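Local coordinates for putative sugar kinase PH1459 (Pyrococcus horikoshii, PDB 3EWM), which probably uses ATP to phosphorylate a sugar, perhaps fructose, as a member of the PfkB carbohydrate kinase family, at residues 46-51 with 257-262; 128-133 with 142-147; 157-162 with 177-182; 186-191 with 251-256. All blocks are in the same frame, centred on the assembly; numbering follows the deposited sequence.

Contact 1 (46-51 with 257-262); sequences LGVKSS and ILKLKG
Val48 meets two side chains from the last turn of helix 245-259, and its two methyls face mainly different partners. The apolar part is a tip-to-tip meeting with Leu258: Val48 CG1 lies 3.6 Å from Leu258 CD2. Leu258 has CG anti to its backbone N (chi1 -179°), carrying its methyls across to the valine. The second methyl, CG2, lies alongside the aliphatic end of Lys259, 3.8 Å from Lys259 CE, the two chains running past each other in opposite directions. Lysine suits this edge of the contact because its methylenes can cover a hydrophobic neighbour while its amine stays with water.

The polar part goes through that water. It donates to Leu46 O at 2.7 Å and accepts from Lys259 NZ at 2.8 Å, so the amine is linked through it to the residue after helix 35-45, with no direct hydrogen bond. Gly47, with positive phi, closes that helix in a Schellman motif, where a CB would press on the preceding carbonyl oxygen.

Ile4 of strand 3-7 touches both Val48 and Leu258, Val43 of helix 35-45 backs Val48, and helix 298-304 packs on Lys259 through Val303 and Leu304.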
loop_
_atom_site.group_PDB
_atom_site.type_symbol
_atom_site.label_atom_id
_atom_site.label_comp_id
_atom_site.label_asym_id
_atom_site.label_seq_id
_atom_site.Cartn_x
_atom_site.Cartn_y
_atom_site.Cartn_z
ATOM N N LEU A 46 -27.114 0.362 12.982
ATOM C CA LEU A 46 -27.987 0.252 14.139
ATOM C C LEU A 46 -28.940 1.450 14.308
ATOM O O LEU A 46 -29.687 1.507 15.282
ATOM C CB LEU A 46 -27.134 0.086 15.395
ATOM C CG LEU A 46 -26.266 -1.164 15.391
ATOM C CD1 LEU A 46 -25.464 -1.254 16.676
ATOM C CD2 LEU A 46 -27.143 -2.391 15.219
ATOM N N GLY A 47 -28.882 2.396 13.376
ATOM C CA GLY A 47 -29.841 3.516 13.303
ATOM C C GLY A 47 -29.425 4.782 14.026
ATOM O O GLY A 47 -30.250 5.692 14.235
ATOM N N VAL A 48 -28.148 4.856 14.404
ATOM C CA VAL A 48 -27.641 5.977 15.193
ATOM C C VAL A 48 -26.730 6.852 14.328
ATOM O O VAL A 48 -25.940 6.324 13.556
ATOM C CB VAL A 48 -26.891 5.470 16.447
ATOM C CG1 VAL A 48 -26.105 6.577 17.124
ATOM C CG2 VAL A 48 -27.871 4.830 17.419
ATOM N N LYS A 49 -26.866 8.175 14.454
ATOM C CA LYS A 49 -25.981 9.131 13.760
ATOM C C LYS A 49 -24.520 8.826 14.073
ATOM O O LYS A 49 -24.117 8.761 15.237
ATOM C CB LYS A 49 -26.279 10.581 14.162
ATOM C CG LYS A 49 -27.455 11.223 13.456
ATOM C CD LYS A 49 -27.692 12.659 14.003
ATOM C CE LYS A 49 -28.515 12.662 15.293
ATOM N NZ LYS A 49 -29.019 14.040 15.640
ATOM N N SER A 50 -23.743 8.617 13.018
ATOM C CA SER A 50 -22.364 8.172 13.140
ATOM C C SER A 50 -21.470 9.046 12.294
ATOM O O SER A 50 -21.761 9.290 11.131
ATOM C CB SER A 50 -22.259 6.724 12.671
ATOM O OG SER A 50 -20.957 6.238 12.839
ATOM N N SER A 51 -20.375 9.509 12.885
ATOM C CA SER A 51 -19.417 10.358 12.191
ATOM C C SER A 51 -18.041 9.765 12.359
ATOM O O SER A 51 -17.699 9.248 13.424
ATOM C CB SER A 51 -19.386 11.766 12.794
ATOM O OG SER A 51 -20.569 12.472 12.527
ATOM N N ILE A 257 -25.190 1.590 25.081
ATOM C CA ILE A 257 -24.896 2.576 26.106
ATOM C C ILE A 257 -25.620 3.900 25.809
ATOM O O ILE A 257 -26.195 4.533 26.707
ATOM C CB ILE A 257 -23.371 2.781 26.220
ATOM C CG1 ILE A 257 -22.732 1.548 26.862
ATOM C CG2 ILE A 257 -23.041 4.056 27.018
ATOM C CD1 ILE A 257 -21.239 1.406 26.607
ATOM N N LEU A 258 -25.599 4.312 24.543
ATOM C CA LEU A 258 -26.292 5.533 24.146
ATOM C C LEU A 258 -27.813 5.435 24.370
ATOM O O LEU A 258 -28.432 6.376 24.849
ATOM C CB LEU A 258 -25.997 5.842 22.677
ATOM C CG LEU A 258 -26.639 7.117 22.120
ATOM C CD1 LEU A 258 -25.850 8.363 22.578
ATOM C CD2 LEU A 258 -26.694 7.034 20.607
ATOM N N LYS A 259 -28.401 4.297 24.018
ATOM C CA LYS A 259 -29.857 4.160 24.001
ATOM C C LYS A 259 -30.487 3.786 25.353
ATOM O O LYS A 259 -31.610 4.199 25.645
ATOM C CB LYS A 259 -30.288 3.146 22.944
ATOM C CG LYS A 259 -30.002 3.573 21.528
ATOM C CD LYS A 259 -30.917 4.690 21.077
ATOM C CE LYS A 259 -30.990 4.693 19.573
ATOM N NZ LYS A 259 -30.926 3.277 19.082
ATOM N N LEU A 260 -29.782 3.001 26.164
ATOM C CA LEU A 260 -30.355 2.524 27.423
ATOM C C LEU A 260 -30.381 3.645 28.460
ATOM O O LEU A 260 -29.559 4.560 28.400
ATOM C CB LEU A 260 -29.605 1.290 27.946
ATOM C CG LEU A 260 -29.720 0.031 27.075
ATOM C CD1 LEU A 260 -28.713 -1.033 27.490
ATOM C CD2 LEU A 260 -31.167 -0.514 27.052
ATOM N N LYS A 261 -31.337 3.568 29.392
ATOM C CA LYS A 261 -31.461 4.533 30.492
ATOM C C LYS A 261 -30.181 4.569 31.289
ATOM O O LYS A 261 -29.518 5.602 31.394
ATOM C CB LYS A 261 -32.602 4.149 31.444
ATOM C CG LYS A 261 -34.019 4.286 30.891
ATOM C CD LYS A 261 -35.037 4.034 32.022
ATOM C CE LYS A 261 -36.187 3.111 31.584
ATOM N NZ LYS A 261 -36.864 3.565 30.322
ATOM N N GLY A 262 -29.841 3.425 31.858
ATOM C CA GLY A 262 -28.642 3.306 32.649
ATOM C C GLY A 262 -27.744 2.302 31.969
ATOM O O GLY A 262 -28.094 1.743 30.923
HETATM O O HOH W 1 -31.471 3.263 16.342
#

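Contact 2 (128-133 with 142-147); sequences VNFGSV and ETVMKV
Phe130 and Val144 meet at an oblique angle, the touching atoms being Phe130 CD1 and Val144 CG1, 3.8 Å apart. Phe130 holds its CG between the backbone N and the carbonyl carbon (chi1 77°), which swings the ring off the strand, nearly across its direction, to the side of neighbouring strand 156-160 while leaning to the helix side. Val144 points its CB at the strand; it is a short, branched residue that reaches the ring with one methyl while the helix backbone stays near the strand, Phe130 CA to Val144 CA being 8.3 Å.

Met145, a selenomethionine in this crystal, comes to the same ring by another route. Its CB points away from the strand, but the folded chain (chi1 to chi3 all near -60°) bends back and sets SE 4.3 Å from Phe130 CE1. A long unbranched side chain can make such a return where a beta-branched one could not.

Most of the neighbours are apolar. Ile7 of strand 3-7 touches both Phe130 and Val144, Ile148 of the same helix also reaches Phe130, and Met145 continues to Leu185 of helix 172-185; Ser182 of that helix, touching Phe130 and Met145, is the exception.

Strand 127-131 and helix 140-151 are the first two elements of a beta-alpha-beta unit completed by parallel strand 156-160, and this is the helix-on-sheet packing of the ribokinase-like alpha/beta fold.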
loop_
_atom_site.group_PDB
_atom_site.type_symbol
_atom_site.label_atom_id
_atom_site.label_comp_id
_atom_site.label_asym_id
_atom_site.label_seq_id
_atom_site.Cartn_x
_atom_site.Cartn_y
_atom_site.Cartn_z
ATOM N N VAL A 128 -17.429 9.271 21.884
ATOM C CA VAL A 128 -16.307 9.302 20.938
ATOM C C VAL A 128 -15.505 8.007 21.049
ATOM O O VAL A 128 -15.064 7.607 22.123
ATOM C CB VAL A 128 -15.399 10.535 21.136
ATOM C CG1 VAL A 128 -14.176 10.479 20.217
ATOM C CG2 VAL A 128 -16.183 11.806 20.879
ATOM N N ASN A 129 -15.336 7.359 19.915
ATOM C CA ASN A 129 -14.719 6.052 19.871
ATOM C C ASN A 129 -13.338 6.144 19.213
ATOM O O ASN A 129 -13.188 6.729 18.142
ATOM C CB ASN A 129 -15.623 5.132 19.049
ATOM C CG ASN A 129 -14.965 3.848 18.699
ATOM O OD1 ASN A 129 -14.476 3.136 19.575
ATOM N ND2 ASN A 129 -14.928 3.539 17.414
ATOM N N PHE A 130 -12.334 5.575 19.868
ATOM C CA PHE A 130 -11.012 5.441 19.258
ATOM C C PHE A 130 -10.369 4.105 19.616
ATOM O O PHE A 130 -10.857 3.367 20.490
ATOM C CB PHE A 130 -10.125 6.677 19.563
ATOM C CG PHE A 130 -9.550 6.712 20.955
ATOM C CD1 PHE A 130 -8.166 6.692 21.138
ATOM C CD2 PHE A 130 -10.371 6.801 22.074
ATOM C CE1 PHE A 130 -7.621 6.753 22.426
ATOM C CE2 PHE A 130 -9.834 6.848 23.360
ATOM C CZ PHE A 130 -8.463 6.820 23.533
ATOM N N GLY A 131 -9.311 3.766 18.900
ATOM C CA GLY A 131 -8.645 2.479 19.045
ATOM C C GLY A 131 -7.163 2.763 19.059
ATOM O O GLY A 131 -6.747 3.917 18.834
ATOM N N SER A 132 -6.376 1.732 19.341
ATOM C CA SER A 132 -4.944 1.936 19.536
ATOM C C SER A 132 -4.141 2.083 18.236
ATOM O O SER A 132 -3.065 2.663 18.240
ATOM C CB SER A 132 -4.358 0.859 20.434
ATOM O OG SER A 132 -4.078 -0.316 19.721
ATOM N N VAL A 133 -4.670 1.563 17.132
ATOM C CA VAL A 133 -3.916 1.524 15.883
ATOM C C VAL A 133 -3.525 2.935 15.451
ATOM O O VAL A 133 -2.387 3.182 15.066
ATOM C CB VAL A 133 -4.679 0.781 14.784
ATOM C CG1 VAL A 133 -4.033 1.001 13.429
ATOM C CG2 VAL A 133 -4.755 -0.746 15.134
ATOM N N GLU A 142 -0.430 11.990 18.744
ATOM C CA GLU A 142 -0.543 13.162 19.595
ATOM C C GLU A 142 -1.853 13.905 19.371
ATOM O O GLU A 142 -2.477 14.347 20.323
ATOM C CB GLU A 142 0.697 14.062 19.466
ATOM C CG GLU A 142 1.825 13.479 20.280
ATOM C CD GLU A 142 3.168 14.128 20.062
ATOM O OE1 GLU A 142 4.127 13.583 20.653
ATOM O OE2 GLU A 142 3.270 15.140 19.319
ATOM N N THR A 143 -2.266 13.996 18.108
ATOM C CA THR A 143 -3.468 14.683 17.717
ATOM C C THR A 143 -4.682 14.007 18.353
ATOM O O THR A 143 -5.495 14.673 18.994
ATOM C CB THR A 143 -3.611 14.739 16.186
ATOM O OG1 THR A 143 -2.551 15.547 15.641
ATOM C CG2 THR A 143 -4.968 15.326 15.788
ATOM N N VAL A 144 -4.776 12.686 18.193
ATOM C CA VAL A 144 -5.902 11.940 18.737
ATOM C C VAL A 144 -5.899 12.058 20.255
ATOM O O VAL A 144 -6.952 12.252 20.839
ATOM C CB VAL A 144 -5.927 10.469 18.252
ATOM C CG1 VAL A 144 -7.003 9.635 18.960
ATOM C CG2 VAL A 144 -6.175 10.437 16.750
HETATM N N MSE A 145 -4.725 11.992 20.881
HETATM C CA MSE A 145 -4.675 12.058 22.347
HETATM C C MSE A 145 -5.213 13.404 22.816
HETATM O O MSE A 145 -5.949 13.480 23.791
HETATM C CB MSE A 145 -3.267 11.799 22.889
HETATM C CG MSE A 145 -2.793 10.343 22.737
HETATM SE SE MSE A 145 -4.105 9.068 23.459
HETATM C CE MSE A 145 -3.964 9.559 25.317
ATOM N N LYS A 146 -4.858 14.460 22.091
ATOM C CA LYS A 146 -5.409 15.787 22.361
ATOM C C LYS A 146 -6.919 15.866 22.181
ATOM O O LYS A 146 -7.600 16.436 23.009
ATOM C CB LYS A 146 -4.680 16.844 21.536
ATOM C CG LYS A 146 -3.276 17.054 22.077
ATOM C CD LYS A 146 -2.545 18.188 21.399
ATOM C CE LYS A 146 -1.254 18.450 22.162
ATOM N NZ LYS A 146 -0.302 17.309 22.027
ATOM N N VAL A 147 -7.446 15.269 21.122
ATOM C CA VAL A 147 -8.897 15.267 20.912
ATOM C C VAL A 147 -9.619 14.641 22.108
ATOM O O VAL A 147 -10.549 15.227 22.686
ATOM C CB VAL A 147 -9.272 14.566 19.586
ATOM C CG1 VAL A 147 -10.778 14.432 19.447
ATOM C CG2 VAL A 147 -8.696 15.326 18.390
#

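Contact 3 (157-162 with 177-182); sequences IAFDVN and KVLEES
Ser182 CB sits over one face of the Phe159 ring, a CH-pi contact with CB 3.7 Å from the ring centroid and 13° off its normal. A small residue suits this helix position because it lets the backbone come close: the CA atoms of Phe159 and Ser182 are 7.1 Å apart. Phe159 projects toward the helix with CG anti to the backbone N (chi1 -178°).

At the ring's edge, Leu179 CD2 lies in the plane, 3.9 Å from Phe159 CZ, and the two side chains cross at about a right angle, so leucine and serine, one turn apart, hold the ring from edge and face.

No hydrogen bond crosses the contact. Ser182 OG donates to Val178 O at 2.8 Å, and Ser182 N reaches the same oxygen from the opposite face of the carbonyl plane.

Strand 156-160 and helix 172-185 belong to a beta-alpha-beta unit completed by strand 188-192. With an alanine in place of Phe159, Ser182 CB and Leu179 CD2 would probably lose their shared partner, opening a gap between strand and helix.

A hydroxyl buried beside an aromatic ring is thus satisfied by its own helix, and its methylene serves as the hydrophobic surface the strand packs against.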
loop_
_atom_site.group_PDB
_atom_site.type_symbol
_atom_site.label_atom_id
_atom_site.label_comp_id
_atom_site.label_asym_id
_atom_site.label_seq_id
_atom_site.Cartn_x
_atom_site.Cartn_y
_atom_site.Cartn_z
ATOM N N ILE A 157 -16.028 8.421 26.331
ATOM C CA ILE A 157 -14.902 8.002 25.534
ATOM C C ILE A 157 -14.844 6.487 25.534
ATOM O O ILE A 157 -14.901 5.855 26.582
ATOM C CB ILE A 157 -13.581 8.600 26.093
ATOM C CG1 ILE A 157 -13.612 10.126 25.996
ATOM C CG2 ILE A 157 -12.371 8.018 25.376
ATOM C CD1 ILE A 157 -12.677 10.789 26.963
ATOM N N ALA A 158 -14.735 5.910 24.349
ATOM C CA ALA A 158 -14.630 4.461 24.215
ATOM C C ALA A 158 -13.349 4.112 23.476
ATOM O O ALA A 158 -12.996 4.753 22.476
ATOM C CB ALA A 158 -15.861 3.902 23.486
ATOM N N PHE A 159 -12.649 3.094 23.979
ATOM C CA PHE A 159 -11.347 2.733 23.464
ATOM C C PHE A 159 -11.284 1.223 23.266
ATOM O O PHE A 159 -11.499 0.470 24.200
ATOM C CB PHE A 159 -10.252 3.218 24.425
ATOM C CG PHE A 159 -8.840 2.932 23.950
ATOM C CD1 PHE A 159 -8.316 3.588 22.844
ATOM C CD2 PHE A 159 -8.048 2.003 24.606
ATOM C CE1 PHE A 159 -7.012 3.352 22.416
ATOM C CE2 PHE A 159 -6.744 1.743 24.186
ATOM C CZ PHE A 159 -6.216 2.430 23.081
ATOM N N ASP A 160 -11.087 0.821 22.020
ATOM C CA ASP A 160 -10.806 -0.550 21.659
ATOM C C ASP A 160 -9.289 -0.672 21.709
ATOM O O ASP A 160 -8.574 -0.003 20.971
ATOM C CB ASP A 160 -11.362 -0.800 20.258
ATOM C CG ASP A 160 -11.119 -2.203 19.754
ATOM O OD1 ASP A 160 -10.616 -3.070 20.508
ATOM O OD2 ASP A 160 -11.425 -2.419 18.564
ATOM N N VAL A 161 -8.795 -1.494 22.622
ATOM C CA VAL A 161 -7.364 -1.657 22.803
ATOM C C VAL A 161 -6.747 -2.151 21.479
ATOM O O VAL A 161 -5.669 -1.703 21.081
ATOM C CB VAL A 161 -7.069 -2.620 23.994
ATOM C CG1 VAL A 161 -5.602 -2.933 24.088
ATOM C CG2 VAL A 161 -7.592 -1.999 25.312
ATOM N N ASN A 162 -7.454 -3.047 20.801
ATOM C CA ASN A 162 -7.077 -3.502 19.459
ATOM C C ASN A 162 -5.554 -3.521 19.290
ATOM O O ASN A 162 -4.992 -2.804 18.449
ATOM C CB ASN A 162 -7.710 -2.599 18.398
ATOM C CG ASN A 162 -7.535 -3.139 16.993
ATOM O OD1 ASN A 162 -7.214 -4.310 16.802
ATOM N ND2 ASN A 162 -7.718 -2.283 16.002
ATOM N N LYS A 177 2.840 3.340 27.504
ATOM C CA LYS A 177 2.481 4.655 28.035
ATOM C C LYS A 177 1.214 5.200 27.382
ATOM O O LYS A 177 0.302 5.661 28.072
ATOM C CB LYS A 177 3.638 5.632 27.867
ATOM C CG LYS A 177 4.817 5.312 28.798
ATOM C CD LYS A 177 5.906 6.367 28.748
ATOM C CE LYS A 177 7.224 5.798 29.267
ATOM N NZ LYS A 177 8.233 6.866 29.478
ATOM N N VAL A 178 1.149 5.136 26.059
ATOM C CA VAL A 178 -0.016 5.691 25.349
ATOM C C VAL A 178 -1.264 4.835 25.561
ATOM O O VAL A 178 -2.353 5.369 25.670
ATOM C CB VAL A 178 0.225 5.914 23.835
ATOM C CG1 VAL A 178 1.463 6.786 23.605
ATOM C CG2 VAL A 178 0.373 4.618 23.124
ATOM N N LEU A 179 -1.093 3.513 25.617
ATOM C CA LEU A 179 -2.217 2.625 25.900
ATOM C C LEU A 179 -2.761 2.882 27.283
ATOM O O LEU A 179 -3.965 2.981 27.458
ATOM C CB LEU A 179 -1.855 1.146 25.744
ATOM C CG LEU A 179 -1.547 0.637 24.329
ATOM C CD1 LEU A 179 -1.206 -0.846 24.397
ATOM C CD2 LEU A 179 -2.665 0.871 23.354
ATOM N N GLU A 180 -1.874 3.013 28.270
ATOM C CA GLU A 180 -2.330 3.315 29.613
ATOM C C GLU A 180 -3.030 4.664 29.660
ATOM O O GLU A 180 -4.068 4.782 30.271
ATOM C CB GLU A 180 -1.196 3.260 30.632
ATOM C CG GLU A 180 -1.716 3.358 32.044
ATOM C CD GLU A 180 -0.637 3.209 33.062
ATOM O OE1 GLU A 180 0.548 3.370 32.716
ATOM O OE2 GLU A 180 -0.989 2.938 34.216
ATOM N N GLU A 181 -2.468 5.675 29.007
ATOM C CA GLU A 181 -3.095 6.994 29.045
ATOM C C GLU A 181 -4.477 6.967 28.403
ATOM O O GLU A 181 -5.404 7.571 28.922
ATOM C CB GLU A 181 -2.206 8.072 28.415
ATOM C CG GLU A 181 -0.958 8.374 29.239
ATOM C CD GLU A 181 0.067 9.196 28.488
ATOM O OE1 GLU A 181 1.081 9.588 29.111
ATOM O OE2 GLU A 181 -0.138 9.450 27.279
ATOM N N SER A 182 -4.599 6.231 27.301
ATOM C CA SER A 182 -5.860 6.070 26.577
ATOM C C SER A 182 -6.890 5.339 27.413
ATOM O O SER A 182 -8.041 5.727 27.461
ATOM C CB SER A 182 -5.636 5.284 25.274
ATOM O OG SER A 182 -4.748 5.964 24.416
#

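Contact 4 (186-191 with 251-256); sequences ADIVKA and AALLVG
This is plain hydrophobic packing of a helix on a sheet, buried in the interior, with Ile188 of strand 188-192 set against Leu253 and Leu254 of helix 245-259. Ile188 uses both branches. Its CG2, anti to the backbone N, lies 3.8 Å from Leu253 CD2, and the two side chains slide past each other in opposite directions. The longer branch ends in CD1, which stands 4.1 Å from Leu254 CD2, these side chains crossing at a slant.

The two leucines arrive differently. Leu253 points its CB at the strand, whereas Leu254 starts off to one flank of the helix and brings its methyls back to the strand through its branched end. Isoleucine suits the strand position because beta branching fits extended backbone and gives two separate apolar arms for two neighbouring helix residues.

In the alpha/beta fold of the PfkB kinases the central sheet is covered by helices, and here helix 245-259 packs on the sheet face opposite to that covered by helix 172-185: Ile188 turns to the former, while the CB of the next residue, Val189, points away from it. Lys190, which binds ATP, again starts toward helix 245-259, but the end of its chain leads away, and NZ makes a long, weak ion pair with Asp160.

Ala158 of strand 156-160 touches both Ile188 and Leu254. Leu253 extends the packing to Leu211 and Ala213 of strand 211-215, and to Leu268 of helix 265-279, which also covers Ala252.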
loop_
_atom_site.group_PDB
_atom_site.type_symbol
_atom_site.label_atom_id
_atom_site.label_comp_id
_atom_site.label_asym_id
_atom_site.label_seq_id
_atom_site.Cartn_x
_atom_site.Cartn_y
_atom_site.Cartn_z
ATOM N N ALA A 186 -10.530 6.584 28.993
ATOM C CA ALA A 186 -11.736 5.953 28.474
ATOM C C ALA A 186 -12.755 5.620 29.558
ATOM O O ALA A 186 -12.415 5.105 30.620
ATOM C CB ALA A 186 -11.388 4.710 27.654
ATOM N N ASP A 187 -14.008 5.928 29.259
ATOM C CA ASP A 187 -15.141 5.466 30.047
ATOM C C ASP A 187 -15.408 3.999 29.760
ATOM O O ASP A 187 -15.742 3.238 30.657
ATOM C CB ASP A 187 -16.372 6.260 29.659
ATOM C CG ASP A 187 -16.226 7.725 29.986
ATOM O OD1 ASP A 187 -16.385 8.069 31.175
ATOM O OD2 ASP A 187 -15.963 8.513 29.057
ATOM N N ILE A 188 -15.260 3.633 28.489
ATOM C CA ILE A 188 -15.614 2.316 28.000
ATOM C C ILE A 188 -14.363 1.763 27.379
ATOM O O ILE A 188 -13.753 2.390 26.504
ATOM C CB ILE A 188 -16.731 2.407 26.931
ATOM C CG1 ILE A 188 -17.997 3.018 27.537
ATOM C CG2 ILE A 188 -17.018 1.042 26.313
ATOM C CD1 ILE A 188 -18.670 4.013 26.606
ATOM N N VAL A 189 -13.954 0.592 27.841
ATOM C CA VAL A 189 -12.790 -0.061 27.275
ATOM C C VAL A 189 -13.198 -1.446 26.803
ATOM O O VAL A 189 -13.890 -2.189 27.521
ATOM C CB VAL A 189 -11.613 -0.136 28.301
ATOM C CG1 VAL A 189 -10.482 -1.053 27.799
ATOM C CG2 VAL A 189 -11.083 1.257 28.587
ATOM N N LYS A 190 -12.796 -1.751 25.573
ATOM C CA LYS A 190 -12.936 -3.066 25.001
ATOM C C LYS A 190 -11.551 -3.675 24.799
ATOM O O LYS A 190 -10.661 -3.053 24.211
ATOM C CB LYS A 190 -13.686 -2.974 23.661
ATOM C CG LYS A 190 -13.776 -4.289 22.929
ATOM C CD LYS A 190 -14.469 -4.110 21.578
ATOM C CE LYS A 190 -14.308 -5.332 20.715
ATOM N NZ LYS A 190 -12.958 -5.449 20.120
ATOM N N ALA A 191 -11.376 -4.905 25.282
ATOM C CA ALA A 191 -10.126 -5.603 25.139
ATOM C C ALA A 191 -10.391 -7.088 25.101
ATOM O O ALA A 191 -11.346 -7.557 25.712
ATOM C CB ALA A 191 -9.179 -5.269 26.306
ATOM N N ALA A 251 -19.800 -1.549 18.066
ATOM C CA ALA A 251 -20.912 -0.707 17.637
ATOM C C ALA A 251 -22.148 -0.926 18.516
ATOM O O ALA A 251 -22.722 0.026 19.031
ATOM C CB ALA A 251 -21.238 -0.957 16.174
ATOM N N ALA A 252 -22.502 -2.195 18.719
ATOM C CA ALA A 252 -23.628 -2.558 19.583
ATOM C C ALA A 252 -23.463 -2.039 21.000
ATOM O O ALA A 252 -24.429 -1.611 21.623
ATOM C CB ALA A 252 -23.799 -4.065 19.618
ATOM N N LEU A 253 -22.245 -2.119 21.529
ATOM C CA LEU A 253 -22.014 -1.711 22.899
ATOM C C LEU A 253 -22.258 -0.218 23.045
ATOM O O LEU A 253 -22.913 0.231 23.991
ATOM C CB LEU A 253 -20.593 -2.054 23.336
ATOM C CG LEU A 253 -20.408 -2.012 24.848
ATOM C CD1 LEU A 253 -21.093 -3.226 25.480
ATOM C CD2 LEU A 253 -18.929 -1.993 25.197
ATOM N N LEU A 254 -21.710 0.529 22.093
ATOM C CA LEU A 254 -21.798 1.977 22.077
ATOM C C LEU A 254 -23.221 2.445 21.840
ATOM O O LEU A 254 -23.708 3.319 22.546
ATOM C CB LEU A 254 -20.851 2.544 21.023
ATOM C CG LEU A 254 -19.368 2.230 21.296
ATOM C CD1 LEU A 254 -18.475 3.085 20.420
ATOM C CD2 LEU A 254 -19.032 2.447 22.790
ATOM N N VAL A 255 -23.884 1.856 20.854
ATOM C CA VAL A 255 -25.302 2.161 20.622
ATOM C C VAL A 255 -26.155 1.797 21.851
ATOM O O VAL A 255 -26.988 2.594 22.267
ATOM C CB VAL A 255 -25.824 1.524 19.316
ATOM C CG1 VAL A 255 -27.325 1.646 19.223
ATOM C CG2 VAL A 255 -25.174 2.222 18.096
ATOM N N GLY A 256 -25.916 0.621 22.437
ATOM C CA GLY A 256 -26.574 0.204 23.683
ATOM C C GLY A 256 -26.426 1.196 24.819
ATOM O O GLY A 256 -27.414 1.612 25.448
#

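Overall arrangement
Contacts 2, 3 and 4 are buried, whereas contact 1 is only partly so and is the one that uses a lysine and a bridging water. All four reach the same sheet. Contacts 2 and 3 belong to successive beta-alpha-beta units sharing strand 156-160; their centres are 8 Å apart, and the rings of Phe130 and Phe159 meet between them. Contacts 1 and 4 share helix 245-259, and Ile257 CD1 touches Ile188 CD1 at 3.7 Å. Aromatic rings carry contacts 2 and 3, aliphatic branches contact 4. Backbone pairing joins contact 3 to contact 4, where Phe159 N lies 2.8 Å from Ile188 O, close to the ATP-binding Lys190; contact 1 lies away from that site.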